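Local coordinates for peroxisomal fatty acid beta-oxidation multifunctional protein MFP2 (Arabidopsis thaliana, PDB 2WTB) that carries out enoyl-CoA hydratase and 3-hydroxyacyl-CoA dehydrogenase steps of peroxisomal fatty acid beta-oxidation during seed germination, at residues K103-A107 and W200-V205; K406-A411 and K434-T439. One frame throughout, in Å; residues are numbered along the deposited sequence.

Contact 1 of 2, residues K103-A107 and W200-V205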
ATOM      1  N   LYS A 103     -41.832   2.005   8.168  1.00 54.77           N
ATOM      2  CA  LYS A 103     -41.608   3.316   7.579  1.00 52.19           C
ATOM      3  C   LYS A 103     -40.354   3.262   6.718  1.00 58.71           C
ATOM      4  O   LYS A 103     -39.307   2.799   7.173  1.00 59.33           O
ATOM      5  CB  LYS A 103     -41.469   4.388   8.659  1.00 49.28           C
ATOM      6  CG  LYS A 103     -42.772   4.721   9.362  1.00 50.37           C
ATOM      7  CD  LYS A 103     -42.571   5.760  10.451  1.00 51.11           C
ATOM      8  CE  LYS A 103     -43.889   6.082  11.140  1.00 52.17           C
ATOM      9  NZ  LYS A 103     -43.705   7.004  12.291  1.00 57.78           N
ATOM     10  N   PRO A 104     -40.457   3.738   5.467  1.00 61.14           N
ATOM     11  CA  PRO A 104     -39.381   3.609   4.480  1.00 48.48           C
ATOM     12  C   PRO A 104     -38.192   4.505   4.807  1.00 45.48           C
ATOM     13  O   PRO A 104     -38.370   5.606   5.323  1.00 48.82           O
ATOM     14  CB  PRO A 104     -40.037   4.076   3.173  1.00 47.23           C
ATOM     15  CG  PRO A 104     -41.498   4.268   3.481  1.00 59.30           C
ATOM     16  CD  PRO A 104     -41.585   4.524   4.944  1.00 62.73           C
ATOM     17  N   SER A 105     -36.991   4.021   4.508  1.00 39.73           N
ATOM     18  CA  SER A 105     -35.778   4.809   4.664  1.00 35.63           C
ATOM     19  C   SER A 105     -35.159   5.031   3.294  1.00 45.43           C
ATOM     20  O   SER A 105     -35.203   4.147   2.435  1.00 49.42           O
ATOM     21  CB  SER A 105     -34.773   4.092   5.568  1.00 30.82           C
ATOM     22  OG  SER A 105     -35.259   3.977   6.891  1.00 74.78           O
ATOM     23  N   VAL A 106     -34.590   6.214   3.090  1.00 45.97           N
ATOM     24  CA  VAL A 106     -33.868   6.511   1.861  1.00 44.48           C
ATOM     25  C   VAL A 106     -32.510   7.099   2.200  1.00 46.95           C
ATOM     26  O   VAL A 106     -32.411   8.031   2.997  1.00 52.19           O
ATOM     27  CB  VAL A 106     -34.632   7.503   0.968  1.00 40.93           C
ATOM     28  CG1 VAL A 106     -33.813   7.832  -0.272  1.00 38.38           C
ATOM     29  CG2 VAL A 106     -35.985   6.932   0.578  1.00 36.15           C
ATOM     30  N   ALA A 107     -31.464   6.546   1.600  1.00 42.97           N
ATOM     31  CA  ALA A 107     -30.113   7.041   1.828  1.00 48.22           C
ATOM     32  C   ALA A 107     -29.762   8.138   0.826  1.00 51.82           C
ATOM     33  O   ALA A 107     -29.990   7.995  -0.376  1.00 51.65           O
ATOM     34  CB  ALA A 107     -29.108   5.901   1.754  1.00 30.90           C
ATOM     35  N   TRP A 200     -38.432  11.066  -2.620  1.00 53.51           N
ATOM     36  CA  TRP A 200     -38.450   9.641  -2.921  1.00 46.65           C
ATOM     37  C   TRP A 200     -39.107   8.874  -1.776  1.00 47.54           C
ATOM     38  O   TRP A 200     -39.918   7.976  -2.003  1.00 46.73           O
ATOM     39  CB  TRP A 200     -37.024   9.132  -3.154  1.00 38.32           C
ATOM     40  CG  TRP A 200     -36.953   7.816  -3.871  1.00 58.13           C
ATOM     41  CD1 TRP A 200     -37.218   6.583  -3.350  1.00 66.59           C
ATOM     42  CD2 TRP A 200     -36.579   7.600  -5.239  1.00 48.65           C
ATOM     43  NE1 TRP A 200     -37.041   5.615  -4.309  1.00 67.27           N
ATOM     44  CE2 TRP A 200     -36.649   6.214  -5.478  1.00 56.89           C
ATOM     45  CE3 TRP A 200     -36.202   8.447  -6.286  1.00 50.91           C
ATOM     46  CZ2 TRP A 200     -36.353   5.654  -6.719  1.00 54.42           C
ATOM     47  CZ3 TRP A 200     -35.906   7.887  -7.520  1.00 41.95           C
ATOM     48  CH2 TRP A 200     -35.983   6.505  -7.725  1.00 46.52           C
ATOM     49  N   ALA A 201     -38.761   9.247  -0.547  1.00 41.39           N
ATOM     50  CA  ALA A 201     -39.283   8.580   0.641  1.00 39.16           C
ATOM     51  C   ALA A 201     -40.806   8.654   0.739  1.00 49.34           C
ATOM     52  O   ALA A 201     -41.458   7.674   1.095  1.00 49.14           O
ATOM     53  CB  ALA A 201     -38.642   9.152   1.892  1.00 30.13           C
ATOM     54  N   LEU A 202     -41.369   9.816   0.423  1.00 52.32           N
ATOM     55  CA  LEU A 202     -42.820   9.984   0.473  1.00 50.88           C
ATOM     56  C   LEU A 202     -43.497   9.357  -0.741  1.00 53.49           C
ATOM     57  O   LEU A 202     -44.689   9.059  -0.709  1.00 60.70           O
ATOM     58  CB  LEU A 202     -43.208  11.460   0.609  1.00 54.26           C
ATOM     59  CG  LEU A 202     -42.923  12.107   1.967  1.00 50.08           C
ATOM     60  CD1 LEU A 202     -43.722  13.390   2.126  1.00 54.49           C
ATOM     61  CD2 LEU A 202     -43.248  11.145   3.094  1.00 51.71           C
ATOM     62  N   ASP A 203     -42.732   9.162  -1.811  1.00 54.74           N
ATOM     63  CA  ASP A 203     -43.223   8.424  -2.968  1.00 53.18           C
ATOM     64  C   ASP A 203     -43.524   6.980  -2.573  1.00 48.61           C
ATOM     65  O   ASP A 203     -44.546   6.415  -2.963  1.00 47.02           O
ATOM     66  CB  ASP A 203     -42.200   8.455  -4.106  1.00 64.36           C
ATOM     67  CG  ASP A 203     -42.330   9.690  -4.978  1.00 67.04           C
ATOM     68  OD1 ASP A 203     -43.403  10.330  -4.954  1.00 54.46           O
ATOM     69  OD2 ASP A 203     -41.361  10.016  -5.699  1.00 74.19           O
ATOM     70  N   ILE A 204     -42.625   6.391  -1.792  1.00 43.22           N
ATOM     71  CA  ILE A 204     -42.791   5.020  -1.325  1.00 42.38           C
ATOM     72  C   ILE A 204     -43.992   4.909  -0.392  1.00 48.46           C
ATOM     73  O   ILE A 204     -44.804   3.996  -0.517  1.00 56.64           O
ATOM     74  CB  ILE A 204     -41.531   4.518  -0.601  1.00 41.26           C
ATOM     75  CG1 ILE A 204     -40.340   4.482  -1.561  1.00 42.21           C
ATOM     76  CG2 ILE A 204     -41.775   3.147   0.008  1.00 41.28           C
ATOM     77  CD1 ILE A 204     -39.027   4.118  -0.890  1.00 35.12           C
ATOM     78  N   VAL A 205     -44.097   5.847   0.544  1.00 51.41           N
ATOM     79  CA  VAL A 205     -45.229   5.891   1.460  1.00 44.86           C
ATOM     80  C   VAL A 205     -46.546   6.004   0.697  1.00 53.08           C
ATOM     81  O   VAL A 205     -47.572   5.475   1.127  1.00 65.38           O
ATOM     82  CB  VAL A 205     -45.111   7.075   2.439  1.00 39.71           C
ATOM     83  CG1 VAL A 205     -46.448   7.354   3.101  1.00 42.07           C
ATOM     84  CG2 VAL A 205     -44.037   6.802   3.479  1.00 33.83           C
TER
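Pro104, just before strand 105-109, and Val106 on it rest on Ala201 and Ile204 of helix 193-205, a helix packed on the sheet of the crotonase-like domain. The short strand and helix segments run nearly antiparallel, at 152°, with axes 8.2 Å apart. No hydrogen bond crosses; the join is purely apolar, and it is tight around both Val106 and Pro104. Ala201, with its single methyl, lets the strand come close, and Val106 CG2 sits 3.7 Å from Ala201 CB. That methyl reaches the helix because chi1 of 177° turns CG1 anti to the backbone N and leaves CG2 beside it. Ser105, between Pro104 and Val106, points away from the helix, and its OG bonds to Tyr43.

The looser side is at Trp200. Partly exposed, it meets Val106 CG2 obliquely through CD1 at 4.1 Å, while its ring also makes a cation-pi contact with Lys209. The Pro104 end stays close even at its partly exposed edge, where Val205 crosses the compact proline ring at about a right angle. Beside it the buried Ile204 slides past Pro104 in the opposite sense, so that Pro104 CG lies 3.7 Å from Ile204 CG2 and 3.6 Å from Val205 CG2.

Contact 2 of 2, residues K406-A411 and K434-T439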
ATOM      1  N   LYS A 406      29.186  14.170  -9.709  1.00 69.19           N
ATOM      2  CA  LYS A 406      28.105  14.650  -8.849  1.00 74.65           C
ATOM      3  C   LYS A 406      28.520  15.890  -8.059  1.00 68.34           C
ATOM      4  O   LYS A 406      27.768  16.861  -7.971  1.00 63.92           O
ATOM      5  CB  LYS A 406      27.639  13.549  -7.893  1.00 72.10           C
ATOM      6  CG  LYS A 406      26.610  12.591  -8.479  1.00 62.92           C
ATOM      7  CD  LYS A 406      26.399  11.396  -7.560  1.00 63.91           C
ATOM      8  CE  LYS A 406      25.052  10.729  -7.789  1.00 64.58           C
ATOM      9  NZ  LYS A 406      24.944  10.111  -9.134  1.00 66.96           N
ATOM     10  N   GLN A 407      29.718  15.852  -7.486  1.00 72.19           N
ATOM     11  CA  GLN A 407      30.244  16.989  -6.740  1.00 70.26           C
ATOM     12  C   GLN A 407      30.199  18.254  -7.586  1.00 78.83           C
ATOM     13  O   GLN A 407      29.938  19.345  -7.077  1.00 86.62           O
ATOM     14  CB  GLN A 407      31.681  16.720  -6.288  1.00 62.56           C
ATOM     15  CG  GLN A 407      31.797  15.855  -5.046  1.00 56.16           C
ATOM     16  CD  GLN A 407      33.233  15.489  -4.722  1.00 65.92           C
ATOM     17  OE1 GLN A 407      34.085  15.414  -5.610  1.00 66.45           O
ATOM     18  NE2 GLN A 407      33.509  15.253  -3.444  1.00 63.73           N
ATOM     19  N   GLN A 408      30.454  18.096  -8.881  1.00 75.70           N
ATOM     20  CA  GLN A 408      30.485  19.224  -9.804  1.00 81.84           C
ATOM     21  C   GLN A 408      29.085  19.749 -10.099  1.00 79.81           C
ATOM     22  O   GLN A 408      28.876  20.957 -10.213  1.00 82.46           O
ATOM     23  CB  GLN A 408      31.189  18.835 -11.107  1.00 84.73           C
ATOM     24  CG  GLN A 408      31.273  19.963 -12.125  1.00 93.96           C
ATOM     25  CD  GLN A 408      32.023  21.171 -11.599  1.00102.83           C
ATOM     26  OE1 GLN A 408      32.925  21.046 -10.770  1.00106.92           O
ATOM     27  NE2 GLN A 408      31.654  22.353 -12.080  1.00101.63           N
ATOM     28  N   ILE A 409      28.129  18.837 -10.224  1.00 75.65           N
ATOM     29  CA  ILE A 409      26.750  19.217 -10.502  1.00 76.57           C
ATOM     30  C   ILE A 409      26.173  20.059  -9.370  1.00 79.35           C
ATOM     31  O   ILE A 409      25.449  21.024  -9.611  1.00 87.64           O
ATOM     32  CB  ILE A 409      25.858  17.983 -10.733  1.00 75.99           C
ATOM     33  CG1 ILE A 409      26.327  17.220 -11.973  1.00 78.45           C
ATOM     34  CG2 ILE A 409      24.399  18.395 -10.875  1.00 69.67           C
ATOM     35  CD1 ILE A 409      25.390  16.119 -12.400  1.00 82.41           C
ATOM     36  N   PHE A 410      26.504  19.696  -8.136  1.00 75.00           N
ATOM     37  CA  PHE A 410      26.012  20.432  -6.974  1.00 68.06           C
ATOM     38  C   PHE A 410      26.730  21.766  -6.788  1.00 69.34           C
ATOM     39  O   PHE A 410      26.201  22.685  -6.159  1.00 55.15           O
ATOM     40  CB  PHE A 410      26.093  19.573  -5.711  1.00 47.31           C
ATOM     41  CG  PHE A 410      24.893  18.698  -5.508  1.00 53.34           C
ATOM     42  CD1 PHE A 410      24.064  18.878  -4.416  1.00 58.96           C
ATOM     43  CD2 PHE A 410      24.574  17.715  -6.431  1.00 58.73           C
ATOM     44  CE1 PHE A 410      22.951  18.082  -4.233  1.00 60.23           C
ATOM     45  CE2 PHE A 410      23.462  16.916  -6.254  1.00 62.47           C
ATOM     46  CZ  PHE A 410      22.649  17.101  -5.153  1.00 61.48           C
ATOM     47  N   ALA A 411      27.932  21.872  -7.342  1.00 68.46           N
ATOM     48  CA  ALA A 411      28.635  23.146  -7.367  1.00 70.52           C
ATOM     49  C   ALA A 411      27.883  24.115  -8.276  1.00 79.56           C
ATOM     50  O   ALA A 411      27.628  25.261  -7.905  1.00 80.02           O
ATOM     51  CB  ALA A 411      30.064  22.960  -7.846  1.00 61.03           C
ATOM     52  N   LYS A 434      29.445  13.789   0.661  1.00 61.58           N
ATOM     53  CA  LYS A 434      30.562  14.006  -0.250  1.00 61.38           C
ATOM     54  C   LYS A 434      30.118  14.710  -1.528  1.00 59.77           C
ATOM     55  O   LYS A 434      30.912  15.383  -2.186  1.00 66.89           O
ATOM     56  CB  LYS A 434      31.261  12.683  -0.575  1.00 60.28           C
ATOM     57  CG  LYS A 434      32.077  12.129   0.578  1.00 63.20           C
ATOM     58  CD  LYS A 434      32.711  10.798   0.223  1.00 76.07           C
ATOM     59  CE  LYS A 434      33.423  10.193   1.421  1.00 85.87           C
ATOM     60  NZ  LYS A 434      33.981   8.847   1.109  1.00 95.84           N
ATOM     61  N   ILE A 435      28.844  14.558  -1.871  1.00 56.56           N
ATOM     62  CA  ILE A 435      28.293  15.204  -3.055  1.00 70.48           C
ATOM     63  C   ILE A 435      28.281  16.724  -2.897  1.00 80.35           C
ATOM     64  O   ILE A 435      28.611  17.458  -3.829  1.00 89.30           O
ATOM     65  CB  ILE A 435      26.868  14.704  -3.358  1.00 72.74           C
ATOM     66  CG1 ILE A 435      26.893  13.213  -3.703  1.00 78.81           C
ATOM     67  CG2 ILE A 435      26.252  15.503  -4.492  1.00 66.78           C
ATOM     68  CD1 ILE A 435      25.532  12.643  -4.048  1.00 82.89           C
ATOM     69  N   GLY A 436      27.909  17.190  -1.709  1.00 76.74           N
ATOM     70  CA  GLY A 436      27.856  18.615  -1.435  1.00 80.08           C
ATOM     71  C   GLY A 436      29.152  19.171  -0.873  1.00 76.60           C
ATOM     72  O   GLY A 436      29.154  20.203  -0.203  1.00 76.70           O
ATOM     73  N   GLU A 437      30.255  18.485  -1.154  1.00 69.44           N
ATOM     74  CA  GLU A 437      31.560  18.883  -0.642  1.00 63.31           C
ATOM     75  C   GLU A 437      31.964  20.286  -1.093  1.00 73.55           C
ATOM     76  O   GLU A 437      32.438  21.091  -0.289  1.00 78.84           O
ATOM     77  CB  GLU A 437      32.628  17.875  -1.073  1.00 69.61           C
ATOM     78  CG  GLU A 437      34.042  18.250  -0.658  1.00 90.78           C
ATOM     79  CD  GLU A 437      34.240  18.218   0.846  1.00110.23           C
ATOM     80  OE1 GLU A 437      33.424  17.578   1.545  1.00106.37           O
ATOM     81  OE2 GLU A 437      35.216  18.833   1.329  1.00121.16           O
ATOM     82  N   ARG A 438      31.773  20.574  -2.376  1.00 71.13           N
ATOM     83  CA  ARG A 438      32.233  21.835  -2.952  1.00 64.29           C
ATOM     84  C   ARG A 438      31.275  23.003  -2.712  1.00 64.84           C
ATOM     85  O   ARG A 438      31.481  24.099  -3.234  1.00 69.39           O
ATOM     86  CB  ARG A 438      32.494  21.679  -4.452  1.00 61.49           C
ATOM     87  CG  ARG A 438      33.522  20.619  -4.809  1.00 70.44           C
ATOM     88  CD  ARG A 438      34.040  20.820  -6.228  1.00 78.93           C
ATOM     89  NE  ARG A 438      34.929  19.742  -6.648  1.00 95.07           N
ATOM     90  CZ  ARG A 438      34.589  18.784  -7.504  1.00107.10           C
ATOM     91  NH1 ARG A 438      33.376  18.773  -8.041  1.00107.03           N
ATOM     92  NH2 ARG A 438      35.462  17.840  -7.830  1.00110.06           N
ATOM     93  N   THR A 439      30.230  22.772  -1.925  1.00 63.22           N
ATOM     94  CA  THR A 439      29.252  23.818  -1.649  1.00 59.29           C
ATOM     95  C   THR A 439      29.185  24.145  -0.164  1.00 65.39           C
ATOM     96  O   THR A 439      29.848  23.510   0.658  1.00 67.84           O
ATOM     97  CB  THR A 439      27.842  23.418  -2.122  1.00 66.07           C
ATOM     98  OG1 THR A 439      27.265  22.493  -1.190  1.00 72.20           O
ATOM     99  CG2 THR A 439      27.896  22.786  -3.507  1.00 62.93           C
TER
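Helix 403-416 packs through Gln407 and Phe410 against Ile435 and the turn after short helix 432-435, a mixed apolar and polar contact beside the parallel strands of the Rossmann-type NAD-binding domain. The buried part is a CH-pi contact. Ile435 CG2 lies over one face of the Phe410 ring, 3.5 Å from its centroid, and chi1 of -64° puts this methyl anti to the backbone N. A beta-branched residue suits the place, since its other branch, through CG1, ends in CD1, which meets Lys406 CD at 3.8 Å. Lys406 lends only its aliphatic chain here; its NZ turns away to Glu397 and the carbonyl of Ile400. Phe410 reaches on to Leu423 and Ser425 of strand 422-425.

Toward solvent the contact becomes polar. Gln407, extended beyond CG, gives NE2 to Lys434 O at 2.9 Å, with an N-H...O angle of 153°. The acceptor lies close to the amide plane, although the donor is tilted 29° from the carbonyl plane. Gln407 CA also makes a nearly straight C-H...O contact with Ile435 O at 3.4 Å. Arg438 crosses Gln407 at about a right angle, bringing one guanidinium face over Gln407 OE1 and CB. Shortening Gln407 to an alanine would keep CB against the guanidinium, but would probably leave Lys434 O without its side-chain donor and that face without the amide OE1.

The type I turn from Gly436 to Thr439 is held from within, because Gly436 O accepts from both Thr439 N and Thr439 OG1 on the same face of its plane. With Thr439 OG1 so engaged, CG2 faces the carbonyl oxygen of Phe410. With one side-chain hydrogen bond and no salt bridge across it, the contact rests on apolar packing inside and on the polar chains of Gln407 and Arg438 outside.

In the fold
Contact 1 comes first along the chain and closes before contact 2 opens. Their centres lie 70 Å apart on opposite sides of the chain's centre, with nearest atoms about 53 Å from each other, so they do not touch and share no helix, strand or sheet. Contact 1 belongs to the N-terminal hydratase/isomerase region, where strand 105-109 lies inside a six-stranded sheet. Contact 2 belongs to the dehydrogenase region, where helices 403-416 and 432-435 flank the sheet containing strands 394-397 and 422-425. Each joins elements within one catalytic region of this multifunctional enzyme, and both lie away from the predicted catalytic glutamates; neither bridges the two regions.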